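Local atomic coordinates of Phikz039 (Pseudomonas phage phikz, PDB entry 3ZBQ), a protein that belongs to the tubulin/FtsZ-like family of phage proteins, known as PhuZ, and holds guanosine-5'-diphosphate in its nucleotide pocket. Residues K4-A15 with F92-S103. Sequence-based numbering, arbitrary orientation.
Sequences KVKTRIYFCGGA and FPAGDTNIVVYS. With GDP (guanosine-5'-diphosphate), chain B.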
loop_
_atom_site.group_PDB
_atom_site.type_symbol
_atom_site.label_atom_id
_atom_site.label_comp_id
_atom_site.label_asym_id
_atom_site.label_seq_id
_atom_site.Cartn_x
_atom_site.Cartn_y
_atom_site.Cartn_z
ATOM N N LYS A 4 2.149 19.885 12.640
ATOM C CA LYS A 4 2.032 18.622 11.917
ATOM C C LYS A 4 3.144 17.693 12.356
ATOM O O LYS A 4 4.275 18.130 12.534
ATOM C CB LYS A 4 2.141 18.842 10.403
ATOM C CG LYS A 4 0.907 19.443 9.740
ATOM C CD LYS A 4 1.155 19.788 8.266
ATOM C CE LYS A 4 1.165 18.554 7.364
ATOM N NZ LYS A 4 1.085 18.948 5.926
ATOM N N VAL A 5 2.834 16.410 12.521
ATOM C CA VAL A 5 3.879 15.434 12.809
ATOM C C VAL A 5 4.761 15.282 11.568
ATOM O O VAL A 5 4.324 15.595 10.460
ATOM C CB VAL A 5 3.291 14.073 13.232
ATOM C CG1 VAL A 5 2.522 14.217 14.540
ATOM C CG2 VAL A 5 2.383 13.511 12.138
ATOM N N LYS A 6 6.001 14.834 11.756
ATOM C CA LYS A 6 6.911 14.639 10.630
ATOM C C LYS A 6 6.420 13.543 9.685
ATOM O O LYS A 6 6.413 13.712 8.464
ATOM C CB LYS A 6 8.323 14.328 11.121
ATOM C CG LYS A 6 8.944 15.468 11.930
ATOM C CD LYS A 6 10.313 15.089 12.464
ATOM C CE LYS A 6 10.896 16.227 13.294
ATOM N NZ LYS A 6 12.319 15.952 13.653
ATOM N N THR A 7 5.999 12.422 10.256
ATOM C CA THR A 7 5.504 11.312 9.459
ATOM C C THR A 7 4.309 10.679 10.164
ATOM O O THR A 7 4.432 10.243 11.311
ATOM C CB THR A 7 6.585 10.225 9.278
ATOM O OG1 THR A 7 7.745 10.786 8.642
ATOM C CG2 THR A 7 6.045 9.078 8.441
ATOM N N ARG A 8 3.159 10.660 9.493
ATOM C CA ARG A 8 1.999 9.910 9.978
ATOM C C ARG A 8 1.939 8.591 9.228
ATOM O O ARG A 8 2.010 8.558 7.993
ATOM C CB ARG A 8 0.690 10.690 9.745
ATOM C CG ARG A 8 -0.585 10.015 10.306
ATOM C CD ARG A 8 -0.714 10.195 11.822
ATOM N NE ARG A 8 -0.947 11.593 12.185
ATOM C CZ ARG A 8 -0.821 12.080 13.417
ATOM N NH1 ARG A 8 -0.460 11.285 14.408
ATOM N NH2 ARG A 8 -1.043 13.371 13.653
ATOM N N ILE A 9 1.802 7.493 9.959
ATOM C CA ILE A 9 1.636 6.209 9.302
ATOM C C ILE A 9 0.221 5.707 9.552
ATOM O O ILE A 9 -0.233 5.675 10.696
ATOM C CB ILE A 9 2.656 5.183 9.804
ATOM C CG1 ILE A 9 4.080 5.773 9.733
ATOM C CG2 ILE A 9 2.535 3.908 8.997
ATOM C CD1 ILE A 9 5.197 4.787 10.146
ATOM N N TYR A 10 -0.475 5.358 8.471
ATOM C CA TYR A 10 -1.843 4.840 8.547
ATOM C C TYR A 10 -1.829 3.349 8.244
ATOM O O TYR A 10 -1.578 2.945 7.095
ATOM C CB TYR A 10 -2.743 5.546 7.518
ATOM C CG TYR A 10 -2.859 7.053 7.678
ATOM C CD1 TYR A 10 -1.903 7.904 7.140
ATOM C CD2 TYR A 10 -3.948 7.618 8.329
ATOM C CE1 TYR A 10 -2.019 9.286 7.267
ATOM C CE2 TYR A 10 -4.070 8.992 8.465
ATOM C CZ TYR A 10 -3.102 9.818 7.931
ATOM O OH TYR A 10 -3.226 11.184 8.075
ATOM N N PHE A 11 -2.118 2.533 9.259
ATOM C CA PHE A 11 -2.170 1.086 9.101
ATOM C C PHE A 11 -3.631 0.689 8.892
ATOM O O PHE A 11 -4.461 0.916 9.768
ATOM C CB PHE A 11 -1.621 0.385 10.352
ATOM C CG PHE A 11 -0.127 0.533 10.534
ATOM C CD1 PHE A 11 0.759 -0.085 9.653
ATOM C CD2 PHE A 11 0.389 1.284 11.586
ATOM C CE1 PHE A 11 2.135 0.050 9.816
ATOM C CE2 PHE A 11 1.764 1.425 11.757
ATOM C CZ PHE A 11 2.637 0.814 10.877
ATOM N N CYS A 12 -3.940 0.114 7.730
ATOM C CA CYS A 12 -5.323 -0.122 7.331
ATOM C C CYS A 12 -5.617 -1.591 7.059
ATOM O O CYS A 12 -4.859 -2.274 6.354
ATOM C CB CYS A 12 -5.684 0.697 6.082
ATOM S SG CYS A 12 -5.246 2.442 6.172
ATOM N N GLY A 13 -6.733 -2.062 7.601
ATOM C CA GLY A 13 -7.156 -3.441 7.413
ATOM C C GLY A 13 -6.272 -4.410 8.175
ATOM O O GLY A 13 -5.362 -3.986 8.880
ATOM N N GLY A 14 -6.524 -5.707 8.020
ATOM C CA GLY A 14 -5.797 -6.726 8.763
ATOM C C GLY A 14 -4.290 -6.706 8.570
ATOM O O GLY A 14 -3.536 -6.669 9.543
ATOM N N ALA A 15 -3.848 -6.718 7.317
ATOM C CA ALA A 15 -2.425 -6.748 7.030
ATOM C C ALA A 15 -1.770 -5.514 7.636
ATOM O O ALA A 15 -0.673 -5.598 8.170
ATOM C CB ALA A 15 -2.166 -6.811 5.531
ATOM N N PHE A 92 -7.089 11.919 12.356
ATOM C CA PHE A 92 -5.665 11.593 12.307
ATOM C C PHE A 92 -5.036 12.452 11.223
ATOM O O PHE A 92 -4.829 11.993 10.098
ATOM C CB PHE A 92 -5.463 10.101 11.982
ATOM C CG PHE A 92 -5.939 9.166 13.068
ATOM C CD1 PHE A 92 -5.527 9.349 14.387
ATOM C CD2 PHE A 92 -6.789 8.110 12.777
ATOM C CE1 PHE A 92 -5.959 8.493 15.395
ATOM C CE2 PHE A 92 -7.224 7.244 13.782
ATOM C CZ PHE A 92 -6.816 7.448 15.098
ATOM N N PRO A 93 -4.744 13.716 11.550
ATOM C CA PRO A 93 -4.339 14.645 10.487
ATOM C C PRO A 93 -3.023 14.247 9.821
ATOM O O PRO A 93 -2.169 13.593 10.440
ATOM C CB PRO A 93 -4.211 15.992 11.216
ATOM C CG PRO A 93 -4.089 15.656 12.662
ATOM C CD PRO A 93 -4.855 14.380 12.862
ATOM N N ALA A 94 -2.892 14.615 8.550
ATOM C CA ALA A 94 -1.698 14.320 7.759
ATOM C C ALA A 94 -0.429 14.835 8.411
ATOM O O ALA A 94 -0.428 15.896 9.042
ATOM C CB ALA A 94 -1.826 14.924 6.362
ATOM N N GLY A 95 0.659 14.089 8.236
ATOM C CA GLY A 95 1.973 14.569 8.624
ATOM C C GLY A 95 2.665 15.277 7.468
ATOM O O GLY A 95 2.115 15.346 6.361
ATOM N N ASP A 96 3.866 15.803 7.709
ATOM C CA ASP A 96 4.668 16.365 6.624
ATOM C C ASP A 96 4.914 15.310 5.542
ATOM O O ASP A 96 4.977 15.628 4.356
ATOM C CB ASP A 96 6.007 16.910 7.146
ATOM C CG ASP A 96 5.850 18.185 7.964
ATOM O OD1 ASP A 96 4.950 18.999 7.652
ATOM O OD2 ASP A 96 6.643 18.374 8.913
ATOM N N THR A 97 5.021 14.051 5.971
ATOM C CA THR A 97 5.045 12.902 5.072
ATOM C C THR A 97 4.040 11.893 5.602
ATOM O O THR A 97 3.688 11.928 6.781
ATOM C CB THR A 97 6.434 12.245 5.011
ATOM O OG1 THR A 97 6.884 11.949 6.343
ATOM C CG2 THR A 97 7.433 13.180 4.329
ATOM N N ASN A 98 3.561 11.010 4.733
ATOM C CA ASN A 98 2.510 10.076 5.125
ATOM C C ASN A 98 2.743 8.719 4.505
ATOM O O ASN A 98 3.042 8.617 3.309
ATOM C CB ASN A 98 1.142 10.612 4.707
ATOM C CG ASN A 98 0.838 11.946 5.340
ATOM O OD1 ASN A 98 0.310 11.994 6.453
ATOM N ND2 ASN A 98 1.238 13.043 4.669
ATOM N N ILE A 99 2.606 7.674 5.314
ATOM C CA ILE A 99 2.818 6.325 4.835
ATOM C C ILE A 99 1.540 5.558 5.127
ATOM O O ILE A 99 1.044 5.596 6.240
ATOM C CB ILE A 99 4.018 5.642 5.530
ATOM C CG1 ILE A 99 5.276 6.510 5.394
ATOM C CG2 ILE A 99 4.267 4.258 4.934
ATOM C CD1 ILE A 99 6.518 5.927 6.042
ATOM N N VAL A 100 0.988 4.927 4.102
ATOM C CA VAL A 100 -0.250 4.159 4.239
ATOM C C VAL A 100 0.024 2.690 3.901
ATOM O O VAL A 100 0.565 2.384 2.831
ATOM C CB VAL A 100 -1.351 4.726 3.305
ATOM C CG1 VAL A 100 -2.712 4.089 3.610
ATOM C CG2 VAL A 100 -1.452 6.235 3.447
ATOM N N VAL A 101 -0.391 1.778 4.788
ATOM C CA VAL A 101 0.002 0.368 4.706
ATOM C C VAL A 101 -1.213 -0.538 4.664
ATOM O O VAL A 101 -2.086 -0.428 5.532
ATOM C CB VAL A 101 0.862 -0.042 5.924
ATOM C CG1 VAL A 101 1.423 -1.438 5.755
ATOM C CG2 VAL A 101 2.000 0.971 6.128
ATOM N N TYR A 102 -1.271 -1.427 3.665
ATOM C CA TYR A 102 -2.457 -2.288 3.461
ATOM C C TYR A 102 -2.222 -3.373 2.415
ATOM O O TYR A 102 -1.337 -3.260 1.564
ATOM C CB TYR A 102 -3.662 -1.435 3.023
ATOM C CG TYR A 102 -3.355 -0.516 1.850
ATOM C CD1 TYR A 102 -2.736 0.712 2.052
ATOM C CD2 TYR A 102 -3.689 -0.877 0.543
ATOM C CE1 TYR A 102 -2.447 1.553 0.997
ATOM C CE2 TYR A 102 -3.408 -0.031 -0.528
ATOM C CZ TYR A 102 -2.788 1.180 -0.290
ATOM O OH TYR A 102 -2.487 2.042 -1.333
ATOM N N SER A 103 -3.028 -4.432 2.469
ATOM C CA SER A 103 -2.962 -5.467 1.452
ATOM C C SER A 103 -3.807 -5.063 0.248
ATOM O O SER A 103 -4.737 -4.268 0.371
ATOM C CB SER A 103 -3.492 -6.783 2.013
ATOM O OG SER A 103 -4.845 -6.636 2.401
HETATM P PB GDP B . -8.506 -6.735 4.960
HETATM O O1B GDP B . -8.633 -6.709 6.462
HETATM O O2B GDP B . -7.722 -5.533 4.475
HETATM O O3B GDP B . -9.853 -6.793 4.283
HETATM O O3A GDP B . -7.712 -8.045 4.470
HETATM P PA GDP B . -6.366 -8.637 5.119
HETATM O O1A GDP B . -6.467 -9.090 6.556
HETATM O O2A GDP B . -5.227 -7.656 4.933
HETATM O "O5'" GDP B . -6.113 -9.922 4.208
HETATM C "C5'" GDP B . -6.038 -9.823 2.791
HETATM C "C4'" GDP B . -4.804 -10.581 2.305
HETATM O "O4'" GDP B . -3.627 -9.896 2.734
HETATM C "C3'" GDP B . -4.671 -11.978 2.880
HETATM O "O3'" GDP B . -5.385 -12.921 2.064
HETATM C "C2'" GDP B . -3.180 -12.209 2.851
HETATM O "O2'" GDP B . -2.787 -12.612 1.538
HETATM C "C1'" GDP B . -2.588 -10.829 3.025
HETATM N N9 GDP B . -2.161 -10.571 4.417
HETATM C C8 GDP B . -2.934 -10.365 5.501
HETATM N N7 GDP B . -2.173 -10.139 6.600
HETATM C C5 GDP B . -0.880 -10.181 6.218
HETATM C C6 GDP B . 0.444 -10.029 6.863
HETATM O O6 GDP B . 0.544 -9.774 8.090
HETATM N N1 GDP B . 1.530 -10.152 6.078
HETATM C C2 GDP B . 1.452 -10.417 4.757
HETATM N N2 GDP B . 2.586 -10.545 4.022
HETATM N N3 GDP B . 0.280 -10.567 4.107
HETATM C C4 GDP B . -0.888 -10.464 4.777
HETATM O O HOH W 1 3.583 19.735 5.502
HETATM O O HOH W 2 6.107 19.220 11.133
HETATM O O HOH W 3 0.009 15.870 11.798
HETATM O O HOH W 4 -4.919 -4.603 4.748
#
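Strands 7-12 and 97-103 run side by side, their axes 14° from parallel, as neighbours inside the central sheet; strands 30-34 and 127-133 flank the pair. Even-numbered residues of the first strand lend the backbone bonds: Arg-8 and Tyr-10 each give N-H and carbonyl to the partner, and Cys-12 N closes the series on Val-101 O (2.9 Å). Branched Ile-9, Ile-99 and Val-101, well suited to extended backbone, share one face with Phe-11, whose CD1 meets Val-101 CB at 3.7 Å.

On the other face, two long side chains grip the loop after helix 85-91. With CG beside its backbone N (chi1 -60°), Tyr-10 lays its ring along the strand until OH donates to Phe-92 O at 2.7 Å; Asn-98 OD1 lies at the ring edge, in plane. Arg-8 bends twice, at chi2 and chi3, which brings NE to Pro-93 O (2.9 Å, 162° at the hydrogen), in the guanidinium plane, while Val-5 CG2 lies over one guanidinium face. Asn-98 braces the same loop by accepting from Gly-95 N. Gly-95 CA passes 3.2 Å from Val-5 O, a close approach that suits glycine.

Where the strands begin, Lys-6 O accepts from both N and OG1 of Thr-97, on opposite faces of its carbonyl plane. Water links Lys-4 NZ to Asp-96 OD1; Lys-4 also forms a salt bridge with Glu-125, and Asp-96 OD2 is hydrogen-bonded to Gln-195.

At the far end, Gly-13, whose positive phi suits glycine, lies where strand 7-12 gives way to the following helix. Gly-14 N binds GDP O1B (2.8 Å), and Ala-15 N and Ser-103 OG both reach GDP O2A. Parallel strands delivering loops and a helix start to a diphosphate at their C-terminal ends are characteristic of the Rossmann-like nucleotide-binding domain of the tubulin/FtsZ family.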